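Local coordinates for protein flavin reductase (Uncultured bacterium, PDB 5CHO) that probably uses a nicotinamide cofactor to reduce bound FAD and supplies the reduced flavin to the halogenase component of a bacterial two-component tryptophan halogenase, at residues A[49-54]-A[61-66]; A[80-85]-A[159-164]; A[97-102]-A[144-149]. All blocks are in the same frame, centred on the assembly; numbering follows the deposited sequence.

How the contacts relate
All three contacts lie on one curled antiparallel sheet within the flavin reductase domain. Contact 1 comes first along the chain and closes before the others open. Contact 3 is nested inside the loop closed by contact 2. The centres of contacts 1 and 3 are about 8 Å apart, because strands 46-53 and 95-100 are neighbours. Contacts 1 and 2 are about 11 Å apart between centres and meet where M61 packs on V80. Contacts 2 and 3, centres about 19 Å apart, do not touch, but their strands 160-172 and 145-157 pair. Contacts 1 and 2 bind FAD from two parts of the sheet. Contact 3 is framework beside contact 1. All three reach the second subunit.

Contact 1. Residues A[49-54]-A[61-66]; sequences TVVTVG and MTANSF. With FAD (flavin-adenine dinucleotide), chain I.
T49 to V51 pair antiparallel with A63 to M61, with T49-A63 and V51-M61 as hydrogen-bonded pairs around the non-hydrogen-bonded pair V50-T62. The bond from V51 N to M61 O is 2.8 Å long. A63 O takes two donors, T49 N and T49 OG1, the hydroxyl at 2.8 Å. A chi1 of 78° sets OG1 between the backbone N and carbonyl carbon of T49, and this turns the hydroxyl back onto the partner strand. T49 CG2 then meets F66 CB at 3.7 Å, the two side chains crossing at about a right angle. On the same face V51 CG2 rests on A63 CB at 3.8 Å. T62 points to the other face, where its OG1 bonds to A109 O.

The second segment also grips the flavin. FAD O2' donates to T62 O at 2.7 Å, and N64 N donates to FAD N5 at 3.0 Å. M61 is bent at chi2 and chi3, and its CE lies 3.6 Å from FAD O2. F66 meets F44 of the second subunit edge-to-face. This is a beta hairpin whose outgoing strand and following loop form part of the FAD pocket of the split-barrel fold of flavin reductase domains.

Contact 2. Residues A[80-85]-A[159-164]; sequences VECDAA and DHSIFV. With FAD (flavin-adenine dinucleotide), chain I.
V80 and S161 form an antiparallel hydrogen-bonded pair, and the next pair, E81 with H160, is non-hydrogen-bonded with CA atoms only 4.1 Å apart. V80 N bonds to S161 O, and S161 N returns the bond to V80 O. Beyond the pair, C82 N reaches D159 O at 2.9 Å, just where E81 to A84 make a type I turn.

H160 CG stands beside its own backbone N (chi1 -78°), which lays the ring against the backbone of E81. E81 CA sits 3.6 Å above the ring plane, over its centre. E81 CB makes a CH-pi contact over a ring face, 4.2 Å from the centroid. H160 ND1 donates to D159 OD1 at 2.6 Å. D159 OD1 lies in the ring plane, but the bond meets it on the anti side, 29° out of the carboxylate plane. This bond helps fix the rotation of the imidazole. D159 OD2 is held in turn by L71 N and D72 N of the second subunit.

E81 N donates to FAD O2 at 2.9 Å in a nearly straight bond (177°). A85 N bonds to FAD O3P at 3.1 Å, so the residue just after the turn holds the bridging oxygen of the pyrophosphate. On the other side of the strand V80 CB meets F163 CE1 at 3.7 Å, and the two side chains cross at about a right angle.

Helix 85-93 follows the turn. Its L90 packs on both V80 and F163, and its H87 bonds to S161 OG. Strand 59-63 touches V80 through M61, while strand 145-157 pairs with strand 160-172 and meets F163 through L151.

Contact 3. Residues A[97-102]-A[144-149]; sequences GVSVLA and LAWFEC
V98 and F147 face each other as an antiparallel hydrogen-bonded pair, each N bonding to the other's O at 2.9 Å. Their CB atoms are 4.1 Å apart on one face of the sheet. With CG beside its backbone N (chi1 -57°), the F147 ring extends along the same face toward V100. V100 CG2 meets the edge of the ring, in its plane, 4.0 Å from F147 CE2. V100 CB also lies near A145 CB.

S99 and W146 point to the other face. S99 OG is 3.7 Å from W146 CD1, but this is a packing contact. Both polar groups have partners on one residue: S99 OG bonds to A140 N, and W146 NE1 bonds to A140 O. Strand 138-140 thus holds the hydroxyl and the indole together.

Strands 97-100 and 145-149 run at 165°, nearly antiparallel, and lie edge to edge in the curled antiparallel sheet of the flavin reductase domain. L144 lies just before its strand begins. Its N bonds to V100 O at 2.7 Å. L144 CB lies against V100 CG1, and the two side chains cross at about a right angle. L144 CD2 reaches A102 CB at 3.9 Å, so one leucine spans V100 and A102.

Further out, strand 46-53 lines the far edge of 97-102: G97 bonds to T52 and S99 to V50 through the backbone. The F147 ring meets that of F66 with planes at about 35°, and L167 and A170 of strand 160-172 pack against it. E148 is held by T135 and T169 through its carboxylate. I40 of the second subunit packs on F147, and S43 of the second subunit packs on V100 and A145.

Contact 1. Residues A[49-54]-A[61-66]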
loop_
_atom_site.group_PDB
_atom_site.type_symbol
_atom_site.label_atom_id
_atom_site.label_comp_id
_atom_site.label_asym_id
_atom_site.label_seq_id
_atom_site.Cartn_x
_atom_site.Cartn_y
_atom_site.Cartn_z
ATOM N N THR A 49 -1.461 6.015 -8.031
ATOM C CA THR A 49 -0.426 6.082 -9.065
ATOM C C THR A 49 -0.925 5.682 -10.444
ATOM O O THR A 49 -2.009 5.120 -10.596
ATOM C CB THR A 49 0.772 5.163 -8.753
ATOM O OG1 THR A 49 0.430 3.814 -9.081
ATOM C CG2 THR A 49 1.167 5.235 -7.292
ATOM N N VAL A 50 -0.112 5.996 -11.447
ATOM C CA VAL A 50 -0.249 5.401 -12.766
ATOM C C VAL A 50 1.011 4.607 -13.085
ATOM O O VAL A 50 2.111 5.154 -13.130
ATOM C CB VAL A 50 -0.491 6.457 -13.854
ATOM C CG1 VAL A 50 -0.399 5.826 -15.232
ATOM C CG2 VAL A 50 -1.849 7.098 -13.659
ATOM N N VAL A 51 0.826 3.308 -13.288
ATOM C CA VAL A 51 1.899 2.403 -13.671
ATOM C C VAL A 51 1.974 2.315 -15.191
ATOM O O VAL A 51 0.951 2.131 -15.847
ATOM C CB VAL A 51 1.672 1.006 -13.067
ATOM C CG1 VAL A 51 2.722 0.025 -13.547
ATOM C CG2 VAL A 51 1.649 1.093 -11.547
ATOM N N THR A 52 3.174 2.468 -15.751
ATOM C CA THR A 52 3.342 2.529 -17.204
ATOM C C THR A 52 4.506 1.676 -17.706
ATOM O O THR A 52 5.449 1.401 -16.964
ATOM C CB THR A 52 3.587 3.975 -17.674
ATOM O OG1 THR A 52 4.872 4.418 -17.222
ATOM C CG2 THR A 52 2.516 4.905 -17.134
ATOM N N VAL A 53 4.432 1.263 -18.969
ATOM C CA VAL A 53 5.581 0.680 -19.656
ATOM C C VAL A 53 5.834 1.455 -20.946
ATOM O O VAL A 53 4.929 2.101 -21.476
ATOM C CB VAL A 53 5.379 -0.809 -20.001
ATOM C CG1 VAL A 53 5.150 -1.625 -18.735
ATOM C CG2 VAL A 53 4.217 -0.983 -20.963
ATOM N N GLY A 54 7.062 1.384 -21.447
ATOM C CA GLY A 54 7.393 1.947 -22.744
ATOM C C GLY A 54 7.462 0.848 -23.786
ATOM O O GLY A 54 6.643 -0.071 -23.782
ATOM N N MET A 61 -1.817 2.105 -16.657
ATOM C CA MET A 61 -2.952 1.686 -15.848
ATOM C C MET A 61 -2.874 2.357 -14.481
ATOM O O MET A 61 -1.792 2.701 -14.000
ATOM C CB MET A 61 -2.991 0.161 -15.697
ATOM C CG MET A 61 -1.790 -0.424 -14.965
ATOM S SD MET A 61 -2.088 -0.890 -13.249
ATOM C CE MET A 61 -3.042 -2.390 -13.435
ATOM N N THR A 62 -4.036 2.541 -13.868
ATOM C CA THR A 62 -4.121 3.191 -12.574
ATOM C C THR A 62 -3.984 2.148 -11.467
ATOM O O THR A 62 -4.639 1.106 -11.489
ATOM C CB THR A 62 -5.443 3.964 -12.423
ATOM O OG1 THR A 62 -5.468 5.063 -13.340
ATOM C CG2 THR A 62 -5.606 4.478 -11.002
ATOM N N ALA A 63 -3.117 2.434 -10.504
ATOM C CA ALA A 63 -2.848 1.506 -9.410
ATOM C C ALA A 63 -2.712 2.237 -8.084
ATOM O O ALA A 63 -2.069 3.283 -8.013
ATOM C CB ALA A 63 -1.592 0.706 -9.695
ATOM N N ASN A 64 -3.333 1.688 -7.041
ATOM C CA ASN A 64 -3.166 2.197 -5.682
ATOM C C ASN A 64 -2.528 1.148 -4.770
ATOM O O ASN A 64 -2.384 1.362 -3.566
ATOM C CB ASN A 64 -4.513 2.668 -5.110
ATOM C CG ASN A 64 -5.395 1.521 -4.635
ATOM O OD1 ASN A 64 -5.279 0.387 -5.103
ATOM N ND2 ASN A 64 -6.306 1.825 -3.713
ATOM N N SER A 65 -2.143 0.017 -5.356
ATOM C CA SER A 65 -1.493 -1.053 -4.606
ATOM C C SER A 65 0.011 -0.811 -4.487
ATOM O O SER A 65 0.752 -1.672 -4.012
ATOM C CB SER A 65 -1.743 -2.407 -5.272
ATOM O OG SER A 65 -1.173 -2.443 -6.569
ATOM N N PHE A 66 0.453 0.363 -4.929
ATOM C CA PHE A 66 1.861 0.723 -4.870
ATOM C C PHE A 66 2.326 0.814 -3.420
ATOM O O PHE A 66 1.656 1.416 -2.583
ATOM C CB PHE A 66 2.103 2.047 -5.592
ATOM C CG PHE A 66 3.513 2.560 -5.465
ATOM C CD1 PHE A 66 4.507 2.125 -6.321
ATOM C CD2 PHE A 66 3.839 3.479 -4.486
ATOM C CE1 PHE A 66 5.799 2.605 -6.202
ATOM C CE2 PHE A 66 5.126 3.960 -4.360
ATOM C CZ PHE A 66 6.108 3.522 -5.217
HETATM P PA FAD I . -7.449 -4.262 -18.591
HETATM O O1A FAD I . -7.087 -4.877 -19.913
HETATM O O2A FAD I . -8.127 -2.964 -18.788
HETATM O O5B FAD I . -8.452 -5.244 -17.785
HETATM C C5B FAD I . -8.990 -4.786 -16.538
HETATM C C4B FAD I . -10.178 -5.712 -16.085
HETATM O O4B FAD I . -11.187 -5.523 -16.863
HETATM C C3B FAD I . -9.784 -7.177 -16.231
HETATM O O3B FAD I . -10.255 -7.926 -15.164
HETATM C C2B FAD I . -10.435 -7.637 -17.534
HETATM O O2B FAD I . -10.952 -9.068 -17.394
HETATM C C1B FAD I . -11.438 -6.855 -17.723
HETATM N N9A FAD I . -11.530 -6.512 -19.095
HETATM C C8A FAD I . -11.091 -5.378 -19.692
HETATM N N7A FAD I . -11.378 -5.465 -21.015
HETATM C C5A FAD I . -11.991 -6.656 -21.232
HETATM C C6A FAD I . -12.485 -7.257 -22.381
HETATM N N6A FAD I . -12.556 -6.853 -23.777
HETATM N N1A FAD I . -13.064 -8.478 -22.309
HETATM C C2A FAD I . -13.160 -9.129 -21.107
HETATM N N3A FAD I . -12.666 -8.543 -19.971
HETATM C C4A FAD I . -12.084 -7.305 -20.040
HETATM N N1 FAD I . -5.982 -2.635 -10.841
HETATM C C2 FAD I . -4.921 -3.564 -10.456
HETATM O O2 FAD I . -4.745 -4.606 -11.097
HETATM N N3 FAD I . -4.073 -3.268 -9.306
HETATM C C4 FAD I . -4.284 -2.067 -8.565
HETATM O O4 FAD I . -3.611 -1.837 -7.662
HETATM C C4X FAD I . -5.376 -1.124 -8.970
HETATM N N5 FAD I . -5.608 0.085 -8.241
HETATM C C5X FAD I . -6.684 1.021 -8.653
HETATM C C6 FAD I . -6.912 2.227 -7.926
HETATM C C7 FAD I . -7.936 3.102 -8.318
HETATM C C7M FAD I . -7.900 4.299 -7.320
HETATM C C8 FAD I . -8.719 2.781 -9.429
HETATM C C8M FAD I . -9.823 3.840 -9.762
HETATM C C9 FAD I . -8.489 1.595 -10.138
HETATM C C9A FAD I . -7.474 0.708 -9.753
HETATM N N10 FAD I . -7.249 -0.524 -10.506
HETATM C C10 FAD I . -6.195 -1.433 -10.101
HETATM C "C1'" FAD I . -8.089 -0.879 -11.687
HETATM C "C2'" FAD I . -7.280 -0.716 -12.990
HETATM O "O2'" FAD I . -6.784 0.586 -13.061
HETATM C "C3'" FAD I . -8.202 -0.992 -14.153
HETATM O "O3'" FAD I . -8.617 -2.322 -14.104
HETATM C "C4'" FAD I . -7.487 -0.734 -15.483
HETATM O "O4'" FAD I . -8.410 -0.721 -16.495
HETATM C "C5'" FAD I . -6.459 -1.852 -15.753
HETATM O "O5'" FAD I . -5.806 -1.611 -16.994
HETATM P P FAD I . -5.164 -2.855 -17.805
HETATM O O1P FAD I . -5.002 -2.473 -19.253
HETATM O O2P FAD I . -3.811 -3.239 -17.194
HETATM O O3P FAD I . -6.153 -4.070 -17.693
#

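Contact 2. Residues A[80-85]-A[159-164]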
loop_
_atom_site.group_PDB
_atom_site.type_symbol
_atom_site.label_atom_id
_atom_site.label_comp_id
_atom_site.label_asym_id
_atom_site.label_seq_id
_atom_site.Cartn_x
_atom_site.Cartn_y
_atom_site.Cartn_z
ATOM N N VAL A 80 -1.002 -6.388 -9.582
ATOM C CA VAL A 80 -1.736 -6.282 -10.836
ATOM C C VAL A 80 -2.555 -7.538 -11.112
ATOM O O VAL A 80 -2.046 -8.659 -11.071
ATOM C CB VAL A 80 -0.783 -6.014 -12.018
ATOM C CG1 VAL A 80 -1.569 -5.796 -13.305
ATOM C CG2 VAL A 80 0.092 -4.811 -11.712
ATOM N N GLU A 81 -3.836 -7.312 -11.376
ATOM C CA GLU A 81 -4.787 -8.345 -11.765
ATOM C C GLU A 81 -4.237 -9.251 -12.861
ATOM O O GLU A 81 -3.636 -8.772 -13.819
ATOM C CB GLU A 81 -6.074 -7.679 -12.250
ATOM C CG GLU A 81 -7.348 -8.413 -11.928
ATOM C CD GLU A 81 -8.527 -7.819 -12.666
ATOM O OE1 GLU A 81 -8.607 -6.575 -12.752
ATOM O OE2 GLU A 81 -9.372 -8.591 -13.165
ATOM N N CYS A 82 -4.434 -10.558 -12.711
ATOM C CA CYS A 82 -3.927 -11.521 -13.683
ATOM C C CYS A 82 -4.525 -11.282 -15.066
ATOM O O CYS A 82 -3.832 -11.403 -16.075
ATOM C CB CYS A 82 -4.211 -12.955 -13.232
ATOM S SG CYS A 82 -2.958 -13.631 -12.095
ATOM N N ASP A 83 -5.812 -10.948 -15.105
ATOM C CA ASP A 83 -6.518 -10.735 -16.363
ATOM C C ASP A 83 -6.297 -9.355 -16.974
ATOM O O ASP A 83 -6.798 -9.075 -18.066
ATOM C CB ASP A 83 -8.020 -10.921 -16.151
ATOM C CG ASP A 83 -8.374 -12.295 -15.630
ATOM O OD1 ASP A 83 -7.573 -13.233 -15.826
ATOM O OD2 ASP A 83 -9.453 -12.436 -15.015
ATOM N N ALA A 84 -5.544 -8.499 -16.292
ATOM C CA ALA A 84 -5.310 -7.154 -16.799
ATOM C C ALA A 84 -4.170 -7.149 -17.802
ATOM O O ALA A 84 -3.215 -7.910 -17.675
ATOM C CB ALA A 84 -5.023 -6.199 -15.647
ATOM N N ALA A 85 -4.278 -6.273 -18.795
ATOM C CA ALA A 85 -3.298 -6.200 -19.867
ATOM C C ALA A 85 -1.911 -5.827 -19.350
ATOM O O ALA A 85 -0.899 -6.285 -19.886
ATOM C CB ALA A 85 -3.757 -5.207 -20.927
ATOM N N ASP A 159 -5.698 -13.873 -7.558
ATOM C CA ASP A 159 -6.142 -13.305 -8.828
ATOM C C ASP A 159 -5.302 -12.082 -9.235
ATOM O O ASP A 159 -5.574 -11.441 -10.250
ATOM C CB ASP A 159 -7.635 -12.954 -8.763
ATOM C CG ASP A 159 -7.972 -11.955 -7.665
ATOM O OD1 ASP A 159 -7.127 -11.100 -7.320
ATOM O OD2 ASP A 159 -9.105 -12.024 -7.149
ATOM N N HIS A 160 -4.295 -11.768 -8.424
ATOM C CA HIS A 160 -3.294 -10.754 -8.757
ATOM C C HIS A 160 -1.914 -11.386 -8.736
ATOM O O HIS A 160 -1.737 -12.491 -8.224
ATOM C CB HIS A 160 -3.313 -9.579 -7.771
ATOM C CG HIS A 160 -4.418 -8.596 -8.001
ATOM N ND1 HIS A 160 -5.750 -8.930 -7.916
ATOM C CD2 HIS A 160 -4.379 -7.267 -8.268
ATOM C CE1 HIS A 160 -6.486 -7.855 -8.144
ATOM N NE2 HIS A 160 -5.677 -6.835 -8.364
ATOM N N SER A 161 -0.938 -10.680 -9.292
ATOM C CA SER A 161 0.463 -10.994 -9.051
ATOM C C SER A 161 1.118 -9.786 -8.405
ATOM O O SER A 161 0.753 -8.650 -8.701
ATOM C CB SER A 161 1.186 -11.369 -10.346
ATOM O OG SER A 161 0.749 -12.626 -10.827
ATOM N N ILE A 162 2.083 -10.038 -7.530
ATOM C CA ILE A 162 2.850 -8.973 -6.902
ATOM C C ILE A 162 4.122 -8.734 -7.700
ATOM O O ILE A 162 4.994 -9.599 -7.762
ATOM C CB ILE A 162 3.203 -9.312 -5.440
ATOM C CG1 ILE A 162 1.924 -9.514 -4.619
ATOM C CG2 ILE A 162 4.041 -8.203 -4.818
ATOM C CD1 ILE A 162 2.134 -10.292 -3.331
ATOM N N PHE A 163 4.226 -7.554 -8.302
ATOM C CA PHE A 163 5.382 -7.207 -9.119
ATOM C C PHE A 163 6.347 -6.361 -8.302
ATOM O O PHE A 163 6.035 -5.225 -7.956
ATOM C CB PHE A 163 4.958 -6.445 -10.378
ATOM C CG PHE A 163 4.208 -7.281 -11.373
ATOM C CD1 PHE A 163 2.859 -7.530 -11.211
ATOM C CD2 PHE A 163 4.855 -7.824 -12.468
ATOM C CE1 PHE A 163 2.166 -8.299 -12.125
ATOM C CE2 PHE A 163 4.168 -8.592 -13.385
ATOM C CZ PHE A 163 2.820 -8.831 -13.211
ATOM N N VAL A 164 7.521 -6.913 -8.010
ATOM C CA VAL A 164 8.536 -6.199 -7.248
ATOM C C VAL A 164 9.519 -5.558 -8.216
ATOM O O VAL A 164 10.112 -6.243 -9.050
ATOM C CB VAL A 164 9.296 -7.129 -6.287
ATOM C CG1 VAL A 164 10.225 -6.323 -5.393
ATOM C CG2 VAL A 164 8.323 -7.934 -5.448
HETATM P PA FAD I . -7.449 -4.262 -18.591
HETATM O O1A FAD I . -7.087 -4.877 -19.913
HETATM O O2A FAD I . -8.127 -2.964 -18.788
HETATM O O5B FAD I . -8.452 -5.244 -17.785
HETATM C C5B FAD I . -8.990 -4.786 -16.538
HETATM C C4B FAD I . -10.178 -5.712 -16.085
HETATM O O4B FAD I . -11.187 -5.523 -16.863
HETATM C C3B FAD I . -9.784 -7.177 -16.231
HETATM O O3B FAD I . -10.255 -7.926 -15.164
HETATM C C2B FAD I . -10.435 -7.637 -17.534
HETATM O O2B FAD I . -10.952 -9.068 -17.394
HETATM C C1B FAD I . -11.438 -6.855 -17.723
HETATM N N9A FAD I . -11.530 -6.512 -19.095
HETATM C C8A FAD I . -11.091 -5.378 -19.692
HETATM N N7A FAD I . -11.378 -5.465 -21.015
HETATM C C5A FAD I . -11.991 -6.656 -21.232
HETATM C C6A FAD I . -12.485 -7.257 -22.381
HETATM N N6A FAD I . -12.556 -6.853 -23.777
HETATM N N1A FAD I . -13.064 -8.478 -22.309
HETATM C C2A FAD I . -13.160 -9.129 -21.107
HETATM N N3A FAD I . -12.666 -8.543 -19.971
HETATM C C4A FAD I . -12.084 -7.305 -20.040
HETATM N N1 FAD I . -5.982 -2.635 -10.841
HETATM C C2 FAD I . -4.921 -3.564 -10.456
HETATM O O2 FAD I . -4.745 -4.606 -11.097
HETATM N N3 FAD I . -4.073 -3.268 -9.306
HETATM C C4 FAD I . -4.284 -2.067 -8.565
HETATM O O4 FAD I . -3.611 -1.837 -7.662
HETATM C C4X FAD I . -5.376 -1.124 -8.970
HETATM N N5 FAD I . -5.608 0.085 -8.241
HETATM C C5X FAD I . -6.684 1.021 -8.653
HETATM C C6 FAD I . -6.912 2.227 -7.926
HETATM C C7 FAD I . -7.936 3.102 -8.318
HETATM C C7M FAD I . -7.900 4.299 -7.320
HETATM C C8 FAD I . -8.719 2.781 -9.429
HETATM C C8M FAD I . -9.823 3.840 -9.762
HETATM C C9 FAD I . -8.489 1.595 -10.138
HETATM C C9A FAD I . -7.474 0.708 -9.753
HETATM N N10 FAD I . -7.249 -0.524 -10.506
HETATM C C10 FAD I . -6.195 -1.433 -10.101
HETATM C "C1'" FAD I . -8.089 -0.879 -11.687
HETATM C "C2'" FAD I . -7.280 -0.716 -12.990
HETATM O "O2'" FAD I . -6.784 0.586 -13.061
HETATM C "C3'" FAD I . -8.202 -0.992 -14.153
HETATM O "O3'" FAD I . -8.617 -2.322 -14.104
HETATM C "C4'" FAD I . -7.487 -0.734 -15.483
HETATM O "O4'" FAD I . -8.410 -0.721 -16.495
HETATM C "C5'" FAD I . -6.459 -1.852 -15.753
HETATM O "O5'" FAD I . -5.806 -1.611 -16.994
HETATM P P FAD I . -5.164 -2.855 -17.805
HETATM O O1P FAD I . -5.002 -2.473 -19.253
HETATM O O2P FAD I . -3.811 -3.239 -17.194
HETATM O O3P FAD I . -6.153 -4.070 -17.693
#

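Contact 3. Residues A[97-102]-A[144-149]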
loop_
_atom_site.group_PDB
_atom_site.type_symbol
_atom_site.label_atom_id
_atom_site.label_comp_id
_atom_site.label_asym_id
_atom_site.label_seq_id
_atom_site.Cartn_x
_atom_site.Cartn_y
_atom_site.Cartn_z
ATOM N N GLY A 97 7.319 2.364 -15.242
ATOM C CA GLY A 97 7.297 3.647 -14.568
ATOM C C GLY A 97 6.161 3.708 -13.568
ATOM O O GLY A 97 5.184 2.969 -13.677
ATOM N N VAL A 98 6.308 4.581 -12.579
ATOM C CA VAL A 98 5.267 4.834 -11.594
ATOM C C VAL A 98 5.203 6.332 -11.335
ATOM O O VAL A 98 6.226 6.953 -11.050
ATOM C CB VAL A 98 5.547 4.079 -10.268
ATOM C CG1 VAL A 98 4.476 4.376 -9.225
ATOM C CG2 VAL A 98 5.669 2.573 -10.510
ATOM N N SER A 99 4.010 6.912 -11.446
ATOM C CA SER A 99 3.810 8.330 -11.158
ATOM C C SER A 99 2.792 8.486 -10.044
ATOM O O SER A 99 1.675 7.991 -10.150
ATOM C CB SER A 99 3.340 9.091 -12.402
ATOM O OG SER A 99 4.144 8.798 -13.529
ATOM N N VAL A 100 3.175 9.193 -8.987
ATOM C CA VAL A 100 2.295 9.409 -7.850
ATOM C C VAL A 100 1.464 10.653 -8.134
ATOM O O VAL A 100 2.005 11.730 -8.388
ATOM C CB VAL A 100 3.104 9.559 -6.550
ATOM C CG1 VAL A 100 2.196 9.898 -5.376
ATOM C CG2 VAL A 100 3.880 8.282 -6.275
ATOM N N LEU A 101 0.145 10.510 -8.077
ATOM C CA LEU A 101 -0.737 11.535 -8.622
ATOM C C LEU A 101 -1.114 12.624 -7.632
ATOM O O LEU A 101 -1.442 12.356 -6.476
ATOM C CB LEU A 101 -2.011 10.888 -9.165
ATOM C CG LEU A 101 -1.807 9.938 -10.348
ATOM C CD1 LEU A 101 -3.140 9.367 -10.792
ATOM C CD2 LEU A 101 -1.097 10.637 -11.508
ATOM N N ALA A 102 -1.066 13.861 -8.119
ATOM C CA ALA A 102 -1.558 15.019 -7.383
ATOM C C ALA A 102 -3.080 15.060 -7.412
ATOM O O ALA A 102 -3.713 14.365 -8.206
ATOM C CB ALA A 102 -0.980 16.295 -7.960
ATOM N N LEU A 144 3.335 14.117 -8.095
ATOM C CA LEU A 144 4.067 14.357 -6.860
ATOM C C LEU A 144 5.448 13.708 -6.892
ATOM O O LEU A 144 6.377 14.193 -6.249
ATOM C CB LEU A 144 3.267 13.843 -5.662
ATOM C CG LEU A 144 1.891 14.494 -5.479
ATOM C CD1 LEU A 144 1.214 13.966 -4.219
ATOM C CD2 LEU A 144 1.983 16.014 -5.469
ATOM N N ALA A 145 5.576 12.610 -7.635
ATOM C CA ALA A 145 6.844 11.886 -7.718
ATOM C C ALA A 145 6.906 10.944 -8.924
ATOM O O ALA A 145 5.874 10.500 -9.428
ATOM C CB ALA A 145 7.078 11.101 -6.433
ATOM N N TRP A 146 8.125 10.647 -9.371
ATOM C CA TRP A 146 8.366 9.673 -10.435
ATOM C C TRP A 146 9.279 8.543 -9.970
ATOM O O TRP A 146 10.199 8.761 -9.183
ATOM C CB TRP A 146 8.999 10.339 -11.663
ATOM C CG TRP A 146 8.099 11.234 -12.467
ATOM C CD1 TRP A 146 6.734 11.281 -12.441
ATOM C CD2 TRP A 146 8.513 12.201 -13.439
ATOM N NE1 TRP A 146 6.276 12.222 -13.333
ATOM C CE2 TRP A 146 7.350 12.803 -13.956
ATOM C CE3 TRP A 146 9.757 12.620 -13.916
ATOM C CZ2 TRP A 146 7.396 13.799 -14.929
ATOM C CZ3 TRP A 146 9.800 13.606 -14.877
ATOM C CH2 TRP A 146 8.630 14.185 -15.374
ATOM N N PHE A 147 9.006 7.333 -10.456
ATOM C CA PHE A 147 9.904 6.198 -10.267
ATOM C C PHE A 147 10.073 5.461 -11.588
ATOM O O PHE A 147 9.120 5.339 -12.355
ATOM C CB PHE A 147 9.383 5.200 -9.225
ATOM C CG PHE A 147 9.110 5.791 -7.872
ATOM C CD1 PHE A 147 10.084 5.793 -6.880
ATOM C CD2 PHE A 147 7.869 6.343 -7.589
ATOM C CE1 PHE A 147 9.821 6.335 -5.632
ATOM C CE2 PHE A 147 7.601 6.877 -6.345
ATOM C CZ PHE A 147 8.580 6.878 -5.367
ATOM N N GLU A 148 11.284 4.979 -11.851
ATOM C CA GLU A 148 11.500 3.980 -12.894
ATOM C C GLU A 148 12.016 2.717 -12.236
ATOM O O GLU A 148 12.840 2.778 -11.322
ATOM C CB GLU A 148 12.486 4.454 -13.963
ATOM C CG GLU A 148 12.031 5.653 -14.765
ATOM C CD GLU A 148 13.031 6.028 -15.841
ATOM O OE1 GLU A 148 12.923 5.494 -16.964
ATOM O OE2 GLU A 148 13.933 6.846 -15.562
ATOM N N CYS A 149 11.537 1.575 -12.711
ATOM C CA CYS A 149 11.842 0.306 -12.074
ATOM C C CYS A 149 12.157 -0.776 -13.088
ATOM O O CYS A 149 11.641 -0.767 -14.204
ATOM C CB CYS A 149 10.661 -0.143 -11.212
ATOM S SG CYS A 149 10.011 1.126 -10.102
#